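Local coordinates for protein Rbam17540 (Bacillus amyloliquefaciens, PDB 2YOY) that probably cleaves cellulose oxidatively, acting as a copper-dependent lytic polysaccharide monooxygenase of the CBM33 family, at residues 1-10 with 168-176; 99-109 with 122-133. One frame throughout, in Å; residues are numbered along the deposited sequence.

Contact 1. Residues 1-10 with 168-176; sequences HGYIKEPVSR and AFYNVIDVN. With CU1 (copper (I) ion), chain C.
His1 binds copper through its own amino terminus, with Phe169 packed against the His1 ring. The ion sits 2.2 Å from His1 N and 1.9 Å from His1 ND1, and His98 supplies a third ligand. Phe169 turns the edge of its ring toward the face of the His1 imidazole, the planes 61° apart, and Phe169 CZ lies 3.7 Å from the copper. His1 NE2 is hydrogen-bonded to Gln65, so the imidazole is held at both nitrogens.

Strand 2-6 and strand 168-176 run at 28° with axes 7.4 Å apart, too far for ladder pairing; side chains and one water, between Gly2 O and Asn171 ND2, bridge them. The Asn171 amide spans this gap: OD1 accepts from Ile4 N at 2.8 Å, while ND2 also donates to Tyr170 O. Ile4 CD1 meets Ile173 CD1, Pro7 packs on Ile173, and a second water joins Val8 O to Asp174 N.

Arg10 N donates to Val172 O. The Arg10 side chain, bent at chi3 (-64°), grips Asp174 side-on: NE reaches OD2 and NH2 reaches OD1, both at 2.9 Å and both on syn lone pairs. Val172 CG2 lies 3.5 Å above the guanidinium centre, and Asp174 OD1 has a second partner in Tyr153. Such packing of 2-6, an edge strand of the three-stranded sheet, on 168-176 of the other sheet beside a histidine brace characterises the LPMO beta-sandwich.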
loop_
_atom_site.group_PDB
_atom_site.type_symbol
_atom_site.label_atom_id
_atom_site.label_comp_id
_atom_site.label_asym_id
_atom_site.label_seq_id
_atom_site.Cartn_x
_atom_site.Cartn_y
_atom_site.Cartn_z
ATOM N N HIS A 1 -11.960 -1.372 -6.060
ATOM C CA HIS A 1 -10.708 -2.011 -6.515
ATOM C C HIS A 1 -9.818 -1.019 -7.210
ATOM O O HIS A 1 -10.237 -0.268 -8.110
ATOM C CB HIS A 1 -10.986 -3.187 -7.427
ATOM C CG HIS A 1 -11.541 -4.391 -6.692
ATOM N ND1 HIS A 1 -12.746 -4.362 -6.022
ATOM C CD2 HIS A 1 -11.072 -5.654 -6.557
ATOM C CE1 HIS A 1 -12.968 -5.538 -5.457
ATOM N NE2 HIS A 1 -11.972 -6.343 -5.780
ATOM N N GLY A 2 -8.571 -0.998 -6.770
ATOM C CA GLY A 2 -7.612 -0.071 -7.323
ATOM C C GLY A 2 -6.312 -0.195 -6.595
ATOM O O GLY A 2 -6.234 -0.908 -5.625
ATOM N N TYR A 3 -5.292 0.456 -7.122
ATOM C CA TYR A 3 -3.961 0.463 -6.541
ATOM C C TYR A 3 -3.238 1.779 -6.761
ATOM O O TYR A 3 -3.571 2.582 -7.657
ATOM C CB TYR A 3 -3.126 -0.685 -7.098
ATOM C CG TYR A 3 -3.057 -0.743 -8.629
ATOM C CD1 TYR A 3 -2.114 -0.023 -9.320
ATOM C CD2 TYR A 3 -3.909 -1.571 -9.354
ATOM C CE1 TYR A 3 -2.079 -0.039 -10.718
ATOM C CE2 TYR A 3 -3.849 -1.622 -10.744
ATOM C CZ TYR A 3 -2.916 -0.877 -11.392
ATOM O OH TYR A 3 -2.818 -0.905 -12.786
ATOM N N ILE A 4 -2.195 1.987 -5.989
ATOM C CA ILE A 4 -1.349 3.179 -6.187
ATOM C C ILE A 4 -0.353 2.889 -7.327
ATOM O O ILE A 4 0.420 1.965 -7.272
ATOM C CB ILE A 4 -0.641 3.574 -4.863
ATOM C CG1 ILE A 4 -1.675 3.914 -3.784
ATOM C CG2 ILE A 4 0.328 4.716 -5.107
ATOM C CD1 ILE A 4 -1.091 4.133 -2.388
ATOM N N LYS A 5 -0.446 3.700 -8.382
ATOM C CA LYS A 5 0.313 3.548 -9.596
ATOM C C LYS A 5 1.571 4.413 -9.638
ATOM O O LYS A 5 2.567 3.989 -10.216
ATOM C CB LYS A 5 -0.628 3.935 -10.747
ATOM C CG LYS A 5 -0.056 4.062 -12.133
ATOM C CD LYS A 5 -1.185 4.506 -13.056
ATOM C CE LYS A 5 -1.680 5.908 -12.712
ATOM N NZ LYS A 5 -2.892 6.269 -13.493
ATOM N N GLU A 6 1.508 5.628 -9.064
ATOM C CA GLU A 6 2.690 6.485 -8.856
ATOM C C GLU A 6 2.663 7.118 -7.459
ATOM O O GLU A 6 1.697 7.791 -7.144
ATOM C CB GLU A 6 2.744 7.608 -9.900
ATOM C CG GLU A 6 4.008 8.439 -9.812
ATOM C CD GLU A 6 3.938 9.711 -10.639
ATOM O OE1 GLU A 6 3.185 9.731 -11.630
ATOM O OE2 GLU A 6 4.635 10.685 -10.285
ATOM N N PRO A 7 3.678 6.847 -6.597
ATOM C CA PRO A 7 4.761 5.852 -6.792
ATOM C C PRO A 7 4.186 4.435 -6.999
ATOM O O PRO A 7 2.984 4.218 -6.797
ATOM C CB PRO A 7 5.572 5.915 -5.480
ATOM C CG PRO A 7 5.084 7.070 -4.704
ATOM C CD PRO A 7 3.681 7.386 -5.222
ATOM N N VAL A 8 5.022 3.501 -7.452
ATOM C CA VAL A 8 4.598 2.131 -7.666
ATOM C C VAL A 8 4.502 1.371 -6.348
ATOM O O VAL A 8 5.497 1.086 -5.695
ATOM C CB VAL A 8 5.605 1.419 -8.612
ATOM C CG1 VAL A 8 5.148 0.014 -8.899
ATOM C CG2 VAL A 8 5.784 2.250 -9.888
ATOM N N SER A 9 3.253 1.084 -5.995
ATOM C CA SER A 9 2.933 0.149 -4.908
ATOM C C SER A 9 3.572 -1.206 -5.092
ATOM O O SER A 9 3.842 -1.651 -6.172
ATOM C CB SER A 9 1.407 -0.024 -4.751
ATOM O OG SER A 9 0.761 -0.715 -5.815
ATOM N N ARG A 10 3.803 -1.893 -4.001
ATOM C CA ARG A 10 4.349 -3.202 -4.099
ATOM C C ARG A 10 3.490 -4.134 -4.916
ATOM O O ARG A 10 4.042 -4.952 -5.670
ATOM C CB ARG A 10 4.626 -3.755 -2.645
ATOM C CG ARG A 10 5.299 -5.102 -2.607
ATOM C CD ARG A 10 5.286 -5.661 -1.168
ATOM N NE ARG A 10 6.066 -4.850 -0.242
ATOM C CZ ARG A 10 6.097 -5.004 1.091
ATOM N NH1 ARG A 10 5.410 -5.981 1.699
ATOM N NH2 ARG A 10 6.867 -4.186 1.820
ATOM N N ALA A 168 -11.658 -1.711 2.877
ATOM C CA ALA A 168 -10.630 -0.713 2.524
ATOM C C ALA A 168 -9.557 -1.425 1.741
ATOM O O ALA A 168 -9.434 -2.658 1.819
ATOM C CB ALA A 168 -10.041 -0.056 3.759
ATOM N N PHE A 169 -8.767 -0.663 0.985
ATOM C CA PHE A 169 -7.663 -1.215 0.191
ATOM C C PHE A 169 -6.372 -0.682 0.774
ATOM O O PHE A 169 -6.297 0.505 1.133
ATOM C CB PHE A 169 -7.848 -0.817 -1.295
ATOM C CG PHE A 169 -9.042 -1.481 -1.929
ATOM C CD1 PHE A 169 -10.317 -1.013 -1.658
ATOM C CD2 PHE A 169 -8.899 -2.637 -2.679
ATOM C CE1 PHE A 169 -11.418 -1.672 -2.163
ATOM C CE2 PHE A 169 -9.997 -3.266 -3.230
ATOM C CZ PHE A 169 -11.242 -2.789 -2.951
ATOM N N TYR A 170 -5.402 -1.592 0.928
ATOM C CA TYR A 170 -4.150 -1.372 1.630
ATOM C C TYR A 170 -3.016 -1.553 0.649
ATOM O O TYR A 170 -2.824 -2.624 0.153
ATOM C CB TYR A 170 -4.003 -2.364 2.821
ATOM C CG TYR A 170 -5.031 -2.129 3.882
ATOM C CD1 TYR A 170 -6.317 -2.681 3.756
ATOM C CD2 TYR A 170 -4.758 -1.332 4.968
ATOM C CE1 TYR A 170 -7.292 -2.385 4.699
ATOM C CE2 TYR A 170 -5.700 -1.067 5.926
ATOM C CZ TYR A 170 -6.965 -1.601 5.802
ATOM O OH TYR A 170 -7.884 -1.236 6.774
ATOM N N ASN A 171 -2.262 -0.487 0.361
ATOM C CA ASN A 171 -1.139 -0.598 -0.550
ATOM C C ASN A 171 0.142 -0.066 0.093
ATOM O O ASN A 171 0.309 1.148 0.320
ATOM C CB ASN A 171 -1.359 0.197 -1.836
ATOM C CG ASN A 171 -2.175 -0.508 -2.937
ATOM O OD1 ASN A 171 -2.191 -0.005 -4.067
ATOM N ND2 ASN A 171 -2.892 -1.584 -2.620
ATOM N N VAL A 172 1.064 -0.984 0.348
ATOM C CA VAL A 172 2.364 -0.633 0.790
ATOM C C VAL A 172 3.237 -0.300 -0.386
ATOM O O VAL A 172 3.092 -0.849 -1.482
ATOM C CB VAL A 172 3.043 -1.717 1.716
ATOM C CG1 VAL A 172 2.245 -1.859 2.966
ATOM C CG2 VAL A 172 3.198 -3.048 1.003
ATOM N N ILE A 173 4.124 0.658 -0.142
ATOM C CA ILE A 173 5.077 1.180 -1.119
ATOM C C ILE A 173 6.493 1.127 -0.503
ATOM O O ILE A 173 6.780 1.738 0.528
ATOM C CB ILE A 173 4.765 2.645 -1.516
ATOM C CG1 ILE A 173 3.326 2.821 -1.963
ATOM C CG2 ILE A 173 5.694 3.106 -2.617
ATOM C CD1 ILE A 173 2.887 4.249 -1.858
ATOM N N ASP A 174 7.404 0.427 -1.179
ATOM C CA ASP A 174 8.801 0.345 -0.714
ATOM C C ASP A 174 9.625 1.497 -1.304
ATOM O O ASP A 174 9.657 1.683 -2.520
ATOM C CB ASP A 174 9.395 -0.996 -1.112
ATOM C CG ASP A 174 8.617 -2.162 -0.539
ATOM O OD1 ASP A 174 8.806 -2.432 0.682
ATOM O OD2 ASP A 174 7.800 -2.798 -1.278
ATOM N N VAL A 175 10.234 2.288 -0.445
ATOM C CA VAL A 175 10.934 3.478 -0.899
ATOM C C VAL A 175 12.327 3.567 -0.293
ATOM O O VAL A 175 12.625 3.077 0.810
ATOM C CB VAL A 175 10.136 4.801 -0.611
ATOM C CG1 VAL A 175 8.761 4.757 -1.307
ATOM C CG2 VAL A 175 10.005 5.039 0.897
ATOM N N ASN A 176 13.191 4.191 -1.075
ATOM C CA ASN A 176 14.475 4.623 -0.569
ATOM C C ASN A 176 14.379 6.119 -0.446
ATOM O O ASN A 176 14.281 6.840 -1.450
ATOM C CB ASN A 176 15.567 4.221 -1.532
ATOM C CG ASN A 176 16.922 4.737 -1.100
ATOM O OD1 ASN A 176 17.335 4.498 0.027
ATOM N ND2 ASN A 176 17.598 5.443 -1.968
HETATM CU CU CU1 C . -13.677 -2.706 -5.670
HETATM O O HOH W 1 -5.043 -2.967 -4.265
HETATM O O HOH W 2 6.814 -0.392 -3.871
#

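Contact 2. Residues 99-109 with 122-133; sequences ATSKWHYYITK and EFELIGTVNHDG
A classic beta bulge interrupts the antiparallel pairing of segments 99-109 and 122-133: Ile126 and Gly127 both face Tyr105. Tyr105 O takes Ile126 N at 2.8 Å and, more weakly, Gly127 N at 3.3 Å, shifting the register by one residue. Regular hydrogen-bonded pairs, Trp103 with Val129 and Ile107 with Glu124, flank the bulge.

The side chains of Trp103, Tyr105, Ile107 and Val129 share one face, where Trp103 CE3 meets Val129 CG1; nearby, the CG2 methyls of Ile107 and Ile126 meet. Beyond Val129, the benzo edge of Trp103 points at the face of the His131 imidazole, centroids 5.0 Å apart and planes at 75°. Thr100 O lies at the edge of that imidazole, in its plane, 3.3 Å from His131 CD2, and Trp103 NE1 is hydrogen-bonded to Tyr94.

Lys102, His104, Tyr106, Leu125 and Thr128 point to the other face. With Tyr106 CG anti to its carbonyl carbon (chi1 -55°), the ring lies across Leu125, whose CD1 makes a CH-pi contact over it, 4.1 Å from the Tyr106 ring centroid. The Tyr106 hydroxyl and His104 ND1 are hydrogen-bonded at 2.7 Å, and His104 NE2 is hydrogen-bonded to Asp161 of strand 154-162. At the Phe123 end, Thr108 CG2 rests off-centre over the phenyl ring. The shared acceptor Tyr105 O thus keeps the ladder bonded through the register shift, while Leu125 packs on a Tyr106 ring whose hydroxyl is tied to His104.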
loop_
_atom_site.group_PDB
_atom_site.type_symbol
_atom_site.label_atom_id
_atom_site.label_comp_id
_atom_site.label_asym_id
_atom_site.label_seq_id
_atom_site.Cartn_x
_atom_site.Cartn_y
_atom_site.Cartn_z
ATOM N N ALA A 99 -17.529 4.644 -4.124
ATOM C CA ALA A 99 -17.804 5.748 -3.232
ATOM C C ALA A 99 -16.814 5.715 -2.088
ATOM O O ALA A 99 -16.592 4.654 -1.513
ATOM C CB ALA A 99 -19.218 5.643 -2.676
ATOM N N THR A 100 -16.251 6.871 -1.754
ATOM C CA THR A 100 -15.079 6.938 -0.865
ATOM C C THR A 100 -15.300 7.854 0.310
ATOM O O THR A 100 -15.781 8.976 0.152
ATOM C CB THR A 100 -13.850 7.403 -1.683
ATOM O OG1 THR A 100 -13.609 6.456 -2.728
ATOM C CG2 THR A 100 -12.596 7.586 -0.793
ATOM N N SER A 101 -14.911 7.394 1.512
ATOM C CA SER A 101 -14.980 8.209 2.710
ATOM C C SER A 101 -13.667 8.935 2.995
ATOM O O SER A 101 -13.672 10.091 3.384
ATOM C CB SER A 101 -15.415 7.393 3.919
ATOM O OG SER A 101 -14.575 6.293 4.090
ATOM N N LYS A 102 -12.539 8.254 2.814
ATOM C CA LYS A 102 -11.235 8.913 3.014
ATOM C C LYS A 102 -10.109 8.057 2.490
ATOM O O LYS A 102 -10.259 6.855 2.270
ATOM C CB LYS A 102 -10.956 9.247 4.492
ATOM C CG LYS A 102 -10.704 8.050 5.390
ATOM C CD LYS A 102 -10.355 8.476 6.805
ATOM C CE LYS A 102 -9.962 7.293 7.640
ATOM N NZ LYS A 102 -9.585 7.681 9.021
ATOM N N TRP A 103 -8.968 8.701 2.284
ATOM C CA TRP A 103 -7.713 8.021 2.173
ATOM C C TRP A 103 -6.787 8.504 3.281
ATOM O O TRP A 103 -6.921 9.611 3.822
ATOM C CB TRP A 103 -7.021 8.282 0.845
ATOM C CG TRP A 103 -7.740 7.930 -0.415
ATOM C CD1 TRP A 103 -7.490 6.842 -1.227
ATOM C CD2 TRP A 103 -8.710 8.733 -1.124
ATOM N NE1 TRP A 103 -8.253 6.915 -2.369
ATOM C CE2 TRP A 103 -9.013 8.054 -2.332
ATOM C CE3 TRP A 103 -9.319 9.955 -0.867
ATOM C CZ2 TRP A 103 -9.921 8.578 -3.294
ATOM C CZ3 TRP A 103 -10.250 10.463 -1.815
ATOM C CH2 TRP A 103 -10.536 9.765 -2.989
ATOM N N HIS A 104 -5.912 7.614 3.692
ATOM C CA HIS A 104 -4.973 7.893 4.798
ATOM C C HIS A 104 -3.640 7.214 4.565
ATOM O O HIS A 104 -3.567 6.077 4.068
ATOM C CB HIS A 104 -5.603 7.629 6.191
ATOM C CG HIS A 104 -6.414 6.370 6.301
ATOM N ND1 HIS A 104 -6.259 5.496 7.355
ATOM C CD2 HIS A 104 -7.418 5.859 5.535
ATOM C CE1 HIS A 104 -7.087 4.475 7.207
ATOM N NE2 HIS A 104 -7.821 4.689 6.128
ATOM N N TYR A 105 -2.568 7.946 4.867
ATOM C CA TYR A 105 -1.198 7.572 4.530
ATOM C C TYR A 105 -0.325 7.572 5.781
ATOM O O TYR A 105 -0.428 8.476 6.617
ATOM C CB TYR A 105 -0.609 8.576 3.519
ATOM C CG TYR A 105 -1.263 8.514 2.121
ATOM C CD1 TYR A 105 -2.388 9.234 1.839
ATOM C CD2 TYR A 105 -0.743 7.712 1.119
ATOM C CE1 TYR A 105 -2.985 9.188 0.620
ATOM C CE2 TYR A 105 -1.361 7.627 -0.152
ATOM C CZ TYR A 105 -2.499 8.359 -0.363
ATOM O OH TYR A 105 -3.117 8.384 -1.573
ATOM N N TYR A 106 0.527 6.555 5.871
ATOM C CA TYR A 106 1.391 6.306 6.984
ATOM C C TYR A 106 2.804 6.055 6.430
ATOM O O TYR A 106 2.960 5.585 5.306
ATOM C CB TYR A 106 0.939 5.071 7.732
ATOM C CG TYR A 106 -0.510 5.110 8.194
ATOM C CD1 TYR A 106 -1.568 4.907 7.302
ATOM C CD2 TYR A 106 -0.836 5.456 9.489
ATOM C CE1 TYR A 106 -2.885 5.032 7.709
ATOM C CE2 TYR A 106 -2.147 5.525 9.899
ATOM C CZ TYR A 106 -3.161 5.320 9.014
ATOM O OH TYR A 106 -4.459 5.426 9.399
ATOM N N ILE A 107 3.807 6.275 7.249
ATOM C CA ILE A 107 5.189 5.910 6.910
ATOM C C ILE A 107 5.762 5.173 8.114
ATOM O O ILE A 107 5.343 5.394 9.236
ATOM C CB ILE A 107 6.067 7.116 6.549
ATOM C CG1 ILE A 107 7.340 6.631 5.828
ATOM C CG2 ILE A 107 6.434 7.902 7.802
ATOM C CD1 ILE A 107 8.067 7.734 5.115
ATOM N N THR A 108 6.711 4.311 7.827
ATOM C CA THR A 108 7.466 3.627 8.869
ATOM C C THR A 108 8.247 4.636 9.695
ATOM O O THR A 108 8.741 5.629 9.195
ATOM C CB THR A 108 8.463 2.626 8.280
ATOM O OG1 THR A 108 9.072 3.197 7.127
ATOM C CG2 THR A 108 7.726 1.336 7.899
ATOM N N LYS A 109 8.421 4.303 10.965
ATOM C CA LYS A 109 9.155 5.153 11.906
ATOM C C LYS A 109 10.634 5.052 11.657
ATOM O O LYS A 109 11.125 4.059 11.108
ATOM C CB LYS A 109 8.842 4.749 13.337
ATOM C CG LYS A 109 7.387 4.963 13.724
ATOM C CD LYS A 109 7.052 4.376 15.092
ATOM C CE LYS A 109 5.657 4.831 15.523
ATOM N NZ LYS A 109 5.218 4.254 16.834
ATOM N N GLU A 122 4.803 0.245 14.070
ATOM C CA GLU A 122 5.952 0.718 13.281
ATOM C C GLU A 122 5.595 1.868 12.324
ATOM O O GLU A 122 6.482 2.359 11.655
ATOM C CB GLU A 122 6.492 -0.426 12.416
ATOM C CG GLU A 122 7.147 -1.524 13.186
ATOM C CD GLU A 122 7.880 -2.450 12.262
ATOM O OE1 GLU A 122 7.222 -3.100 11.416
ATOM O OE2 GLU A 122 9.106 -2.480 12.365
ATOM N N PHE A 123 4.314 2.265 12.256
ATOM C CA PHE A 123 3.862 3.296 11.271
ATOM C C PHE A 123 3.388 4.529 11.979
ATOM O O PHE A 123 2.784 4.460 13.060
ATOM C CB PHE A 123 2.697 2.743 10.496
ATOM C CG PHE A 123 3.091 1.796 9.399
ATOM C CD1 PHE A 123 3.572 2.307 8.194
ATOM C CD2 PHE A 123 2.980 0.411 9.546
ATOM C CE1 PHE A 123 3.969 1.472 7.178
ATOM C CE2 PHE A 123 3.361 -0.431 8.526
ATOM C CZ PHE A 123 3.887 0.094 7.346
ATOM N N GLU A 124 3.563 5.669 11.339
ATOM C CA GLU A 124 2.929 6.867 11.839
ATOM C C GLU A 124 2.178 7.541 10.738
ATOM O O GLU A 124 2.614 7.488 9.631
ATOM C CB GLU A 124 3.902 7.822 12.500
ATOM C CG GLU A 124 5.095 8.231 11.705
ATOM C CD GLU A 124 6.042 9.075 12.562
ATOM O OE1 GLU A 124 5.574 9.903 13.362
ATOM O OE2 GLU A 124 7.248 8.881 12.440
ATOM N N LEU A 125 1.049 8.124 11.097
ATOM C CA LEU A 125 0.190 8.822 10.179
ATOM C C LEU A 125 0.899 10.039 9.660
ATOM O O LEU A 125 1.534 10.772 10.428
ATOM C CB LEU A 125 -1.136 9.175 10.916
ATOM C CG LEU A 125 -2.147 10.036 10.123
ATOM C CD1 LEU A 125 -2.832 9.158 9.101
ATOM C CD2 LEU A 125 -3.184 10.617 11.111
ATOM N N ILE A 126 0.850 10.253 8.344
ATOM C CA ILE A 126 1.460 11.441 7.739
ATOM C C ILE A 126 0.484 12.299 6.979
ATOM O O ILE A 126 0.788 13.468 6.743
ATOM C CB ILE A 126 2.669 11.112 6.800
ATOM C CG1 ILE A 126 2.272 10.167 5.646
ATOM C CG2 ILE A 126 3.773 10.552 7.659
ATOM C CD1 ILE A 126 3.350 9.971 4.604
ATOM N N GLY A 127 -0.691 11.767 6.609
ATOM C CA GLY A 127 -1.711 12.622 6.046
ATOM C C GLY A 127 -3.066 11.927 5.854
ATOM O O GLY A 127 -3.127 10.740 5.675
ATOM N N THR A 128 -4.130 12.688 5.902
ATOM C CA THR A 128 -5.460 12.117 5.744
ATOM C C THR A 128 -6.130 12.984 4.657
ATOM O O THR A 128 -6.011 14.232 4.648
ATOM C CB THR A 128 -6.253 12.112 7.064
ATOM O OG1 THR A 128 -5.604 11.303 8.106
ATOM C CG2 THR A 128 -7.665 11.593 6.871
ATOM N N VAL A 129 -6.778 12.333 3.710
ATOM C CA VAL A 129 -7.544 13.049 2.667
ATOM C C VAL A 129 -9.026 12.691 2.852
ATOM O O VAL A 129 -9.415 11.586 2.516
ATOM C CB VAL A 129 -7.098 12.672 1.266
ATOM C CG1 VAL A 129 -7.902 13.462 0.235
ATOM C CG2 VAL A 129 -5.598 12.931 1.057
ATOM N N ASN A 130 -9.807 13.638 3.407
ATOM C CA ASN A 130 -11.264 13.522 3.526
ATOM C C ASN A 130 -11.982 13.597 2.249
ATOM O O ASN A 130 -11.566 14.294 1.359
ATOM C CB ASN A 130 -11.848 14.335 4.643
ATOM C CG ASN A 130 -11.191 14.044 5.990
ATOM O OD1 ASN A 130 -10.528 14.921 6.541
ATOM N ND2 ASN A 130 -11.279 12.814 6.484
ATOM N N HIS A 131 -12.980 12.726 2.081
ATOM C CA HIS A 131 -13.768 12.730 0.866
ATOM C C HIS A 131 -15.251 12.798 1.234
ATOM O O HIS A 131 -15.665 12.377 2.316
ATOM C CB HIS A 131 -13.441 11.505 0.019
ATOM C CG HIS A 131 -13.762 11.655 -1.434
ATOM N ND1 HIS A 131 -13.105 12.543 -2.261
ATOM C CD2 HIS A 131 -14.643 10.994 -2.219
ATOM C CE1 HIS A 131 -13.562 12.412 -3.488
ATOM N NE2 HIS A 131 -14.508 11.489 -3.487
ATOM N N ASP A 132 -16.041 13.310 0.308
ATOM C CA ASP A 132 -17.451 13.583 0.564
ATOM C C ASP A 132 -18.382 12.416 0.229
ATOM O O ASP A 132 -19.583 12.609 0.217
ATOM C CB ASP A 132 -17.890 14.841 -0.211
ATOM C CG ASP A 132 -17.858 14.656 -1.720
ATOM O OD1 ASP A 132 -17.614 13.524 -2.194
ATOM O OD2 ASP A 132 -18.068 15.657 -2.432
ATOM N N GLY A 133 -17.847 11.227 -0.063
ATOM C CA GLY A 133 -18.684 10.048 -0.342
ATOM C C GLY A 133 -18.943 9.868 -1.813
ATOM O O GLY A 133 -19.584 8.905 -2.223
HETATM O O HOH W 3 -13.541 11.630 6.356
HETATM O O HOH W 4 -15.130 11.842 4.792
HETATM O O HOH W 5 -6.759 9.361 9.586
HETATM O O HOH W 6 2.458 3.855 15.785
#

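How the contacts relate
Contact 2 is nested within the chain loop that contact 1 closes, and their centres lie 13 Å apart. They touch where Ile4 CD1 packs 4.2 Å from Tyr105 CE2, inside the sandwich. Strand 154-162 pairs with both 167-177 and 100-108, placing the 168-176 segment in the same sheet as both segments of contact 2. Trp160 of that strand stacks on Phe169 and hydrogen-bonds Thr100, a second connection nearer the metal. Contact 1 contains the copper ligand His1, whereas contact 2 begins one residue after the ligand His98; the Thr100 side chain is about 10 Å from the copper, so contact 2 reaches the site through the chain next to His98, not by direct contact.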